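Long-range contact in transcriptional regulator, LYSR family (Neisseria meningitidis, PDB 4AB5), which probably regulates transcription of methionine-biosynthesis genes as a DNA-binding, MetR-like factor, of which this chain is the regulatory domain: residues L10-E15 against L60-E65. Residues are numbered along the deposited sequence; the frame is centred on the assembly and turned at random.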
ATOM      1  N   LEU B  10       6.299  -1.268  22.233  1.00 41.62           N
ATOM      2  CA  LEU B  10       6.721  -0.358  21.184  1.00 40.00           C
ATOM      3  C   LEU B  10       5.557  -0.172  20.203  1.00 42.47           C
ATOM      4  O   LEU B  10       5.414  -0.932  19.247  1.00 38.58           O
ATOM      5  CB  LEU B  10       8.030  -0.815  20.513  1.00 39.06           C
ATOM      6  CG  LEU B  10       8.599  -0.013  19.319  1.00 42.55           C
ATOM      7  CD1 LEU B  10       8.548   1.500  19.534  1.00 42.78           C
ATOM      8  CD2 LEU B  10      10.015  -0.444  19.020  1.00 44.70           C
ATOM      9  N   ARG B  11       4.687   0.812  20.515  1.00 40.92           N
ATOM     10  CA  ARG B  11       3.540   1.201  19.697  1.00 40.05           C
ATOM     11  C   ARG B  11       4.053   2.334  18.805  1.00 44.93           C
ATOM     12  O   ARG B  11       4.412   3.409  19.303  1.00 46.73           O
ATOM     13  CB  ARG B  11       2.343   1.642  20.573  1.00 39.42           C
ATOM     14  CG  ARG B  11       1.831   0.551  21.529  1.00 41.08           C
ATOM     15  CD  ARG B  11       0.932   1.092  22.629  1.00 47.74           C
ATOM     16  NE  ARG B  11       1.646   1.974  23.560  1.00 47.89           N
ATOM     17  CZ  ARG B  11       1.057   2.761  24.455  1.00 55.13           C
ATOM     18  NH1 ARG B  11      -0.261   2.771  24.575  1.00 43.94           N
ATOM     19  NH2 ARG B  11       1.785   3.545  25.237  1.00 41.83           N
ATOM     20  N   ILE B  12       4.203   2.040  17.503  1.00 40.16           N
ATOM     21  CA  ILE B  12       4.736   2.975  16.511  1.00 39.13           C
ATOM     22  C   ILE B  12       3.629   3.810  15.872  1.00 43.99           C
ATOM     23  O   ILE B  12       2.749   3.262  15.220  1.00 42.40           O
ATOM     24  CB  ILE B  12       5.660   2.281  15.459  1.00 40.48           C
ATOM     25  CG1 ILE B  12       6.837   1.529  16.135  1.00 40.53           C
ATOM     26  CG2 ILE B  12       6.201   3.301  14.466  1.00 40.42           C
ATOM     27  CD1 ILE B  12       7.109   0.192  15.592  1.00 41.64           C
ATOM     28  N   ALA B  13       3.683   5.139  16.067  1.00 42.65           N
ATOM     29  CA  ALA B  13       2.742   6.085  15.482  1.00 42.88           C
ATOM     30  C   ALA B  13       3.372   6.650  14.203  1.00 48.42           C
ATOM     31  O   ALA B  13       4.478   7.207  14.237  1.00 47.18           O
ATOM     32  CB  ALA B  13       2.423   7.194  16.468  1.00 44.87           C
ATOM     33  N   VAL B  14       2.689   6.429  13.061  1.00 46.48           N
ATOM     34  CA  VAL B  14       3.157   6.836  11.738  1.00 46.61           C
ATOM     35  C   VAL B  14       1.978   7.165  10.825  1.00 53.75           C
ATOM     36  O   VAL B  14       1.063   6.355  10.679  1.00 54.24           O
ATOM     37  CB  VAL B  14       4.159   5.801  11.123  1.00 49.21           C
ATOM     38  CG1 VAL B  14       3.585   4.384  11.102  1.00 48.55           C
ATOM     39  CG2 VAL B  14       4.667   6.223   9.739  1.00 48.34           C
ATOM     40  N   GLU B  15       1.997   8.364  10.231  1.00 51.40           N
ATOM     41  CA  GLU B  15       0.957   8.797   9.303  1.00 51.62           C
ATOM     42  C   GLU B  15       1.498   8.935   7.867  1.00 55.55           C
ATOM     43  O   GLU B  15       0.725   9.224   6.952  1.00 56.33           O
ATOM     44  CB  GLU B  15       0.300  10.106   9.780  1.00 54.39           C
ATOM     45  CG  GLU B  15      -0.557   9.986  11.035  1.00 67.70           C
ATOM     46  CD  GLU B  15      -1.656   8.938  11.050  1.00 91.62           C
ATOM     47  OE1 GLU B  15      -2.402   8.821  10.051  1.00 79.04           O
ATOM     48  OE2 GLU B  15      -1.785   8.248  12.087  1.00 92.83           O
ATOM     49  N   LEU B  60       6.701   5.546  20.238  1.00 42.30           N
ATOM     50  CA  LEU B  60       7.630   6.135  19.273  1.00 40.74           C
ATOM     51  C   LEU B  60       6.848   6.638  18.062  1.00 43.62           C
ATOM     52  O   LEU B  60       5.935   5.950  17.593  1.00 41.73           O
ATOM     53  CB  LEU B  60       8.708   5.125  18.864  1.00 39.65           C
ATOM     54  CG  LEU B  60       9.928   5.635  18.100  1.00 43.73           C
ATOM     55  CD1 LEU B  60      11.166   4.883  18.529  1.00 44.39           C
ATOM     56  CD2 LEU B  60       9.745   5.459  16.590  1.00 44.00           C
ATOM     57  N   ALA B  61       7.203   7.845  17.564  1.00 39.73           N
ATOM     58  CA  ALA B  61       6.556   8.450  16.407  1.00 39.10           C
ATOM     59  C   ALA B  61       7.543   8.818  15.297  1.00 44.33           C
ATOM     60  O   ALA B  61       8.603   9.375  15.580  1.00 45.10           O
ATOM     61  CB  ALA B  61       5.760   9.675  16.828  1.00 40.56           C
ATOM     62  N   ILE B  62       7.185   8.501  14.033  1.00 39.78           N
ATOM     63  CA  ILE B  62       7.970   8.858  12.850  1.00 39.61           C
ATOM     64  C   ILE B  62       7.424  10.218  12.405  1.00 45.56           C
ATOM     65  O   ILE B  62       6.228  10.338  12.108  1.00 45.67           O
ATOM     66  CB  ILE B  62       7.893   7.771  11.731  1.00 41.34           C
ATOM     67  CG1 ILE B  62       8.330   6.359  12.233  1.00 41.46           C
ATOM     68  CG2 ILE B  62       8.630   8.192  10.445  1.00 40.71           C
ATOM     69  CD1 ILE B  62       9.798   6.191  12.884  1.00 50.00           C
ATOM     70  N   VAL B  63       8.286  11.256  12.442  1.00 42.44           N
ATOM     71  CA  VAL B  63       7.902  12.634  12.129  1.00 42.28           C
ATOM     72  C   VAL B  63       8.818  13.315  11.089  1.00 47.17           C
ATOM     73  O   VAL B  63       9.999  12.976  10.991  1.00 45.04           O
ATOM     74  CB  VAL B  63       7.729  13.483  13.424  1.00 47.23           C
ATOM     75  CG1 VAL B  63       6.527  13.010  14.254  1.00 46.88           C
ATOM     76  CG2 VAL B  63       9.012  13.507  14.266  1.00 47.73           C
ATOM     77  N   SER B  64       8.250  14.288  10.333  1.00 47.26           N
ATOM     78  CA  SER B  64       8.920  15.086   9.293  1.00 48.78           C
ATOM     79  C   SER B  64       9.551  16.387   9.821  1.00 58.15           C
ATOM     80  O   SER B  64      10.226  17.093   9.064  1.00 58.87           O
ATOM     81  CB  SER B  64       7.956  15.397   8.157  1.00 52.51           C
ATOM     82  OG  SER B  64       7.617  14.205   7.474  1.00 65.69           O
ATOM     83  N   GLU B  65       9.340  16.697  11.108  1.00 57.30           N
ATOM     84  CA  GLU B  65       9.899  17.886  11.742  1.00 59.48           C
ATOM     85  C   GLU B  65      10.211  17.651  13.226  1.00 64.91           C
ATOM     86  O   GLU B  65       9.522  16.882  13.902  1.00 64.30           O
ATOM     87  CB  GLU B  65       9.046  19.152  11.488  1.00 61.78           C
ATOM     88  CG  GLU B  65       7.691  19.188  12.176  1.00 76.49           C
ATOM     89  CD  GLU B  65       6.548  18.559  11.407  1.00107.31           C
ATOM     90  OE1 GLU B  65       6.506  17.311  11.317  1.00106.46           O
ATOM     91  OE2 GLU B  65       5.675  19.316  10.923  1.00106.37           O
TER
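R11 O and A13 N both bond to the backbone of L60, pairing two neighbouring parallel strands in the periplasmic-binding-protein fold of a LysR regulatory domain. Strand 8-13 lies between 37-42 and 60-63, the β2-β1-β3 order of an open α/β sheet, and the axes of the 10-13 and 60-63 segments diverge by 23°. Three backbone hydrogen bonds are the evidence for the parallel register. L60 spans I12, its N donating to R11 O at 3.3 Å and its O accepting from A13 N at 2.8 Å. A13 in turn spans A61, its N bonded to L60 O and its O receiving I62 N at 3.0 Å, where the C=O...N angle of 174° is almost straight.

L10 can be traced outward. Its CB starts off to the side rather than at L60, and a first torsion of 177° sets CG opposite the backbone N, which brings L10 CG to 4.0 Å from I12 CD1 on the same strand. From there L10 CD1 bends back across the strand pair to lie 3.7 Å from L60 CB. The same methyl, L10 CD1, also rests 3.8 Å from I12 CG1. Around this leucine, F30 of helix 20-33 and L198 and F201 of helix 196-212 add apolar contacts, and C202 of the latter helix touches L60, so both helices close over the L10, I12 and L60 face.

A13 and A61 point to the other face, where P49 and A58 touch A13. The R11 guanidinium turns off the pairing; NE forms a salt bridge with D59 and NH1 a hydrogen bond with H56 O. Farther along, V14 and I62 run alongside each other in the same direction, with V14 CG2 4.1 Å from I62 CB.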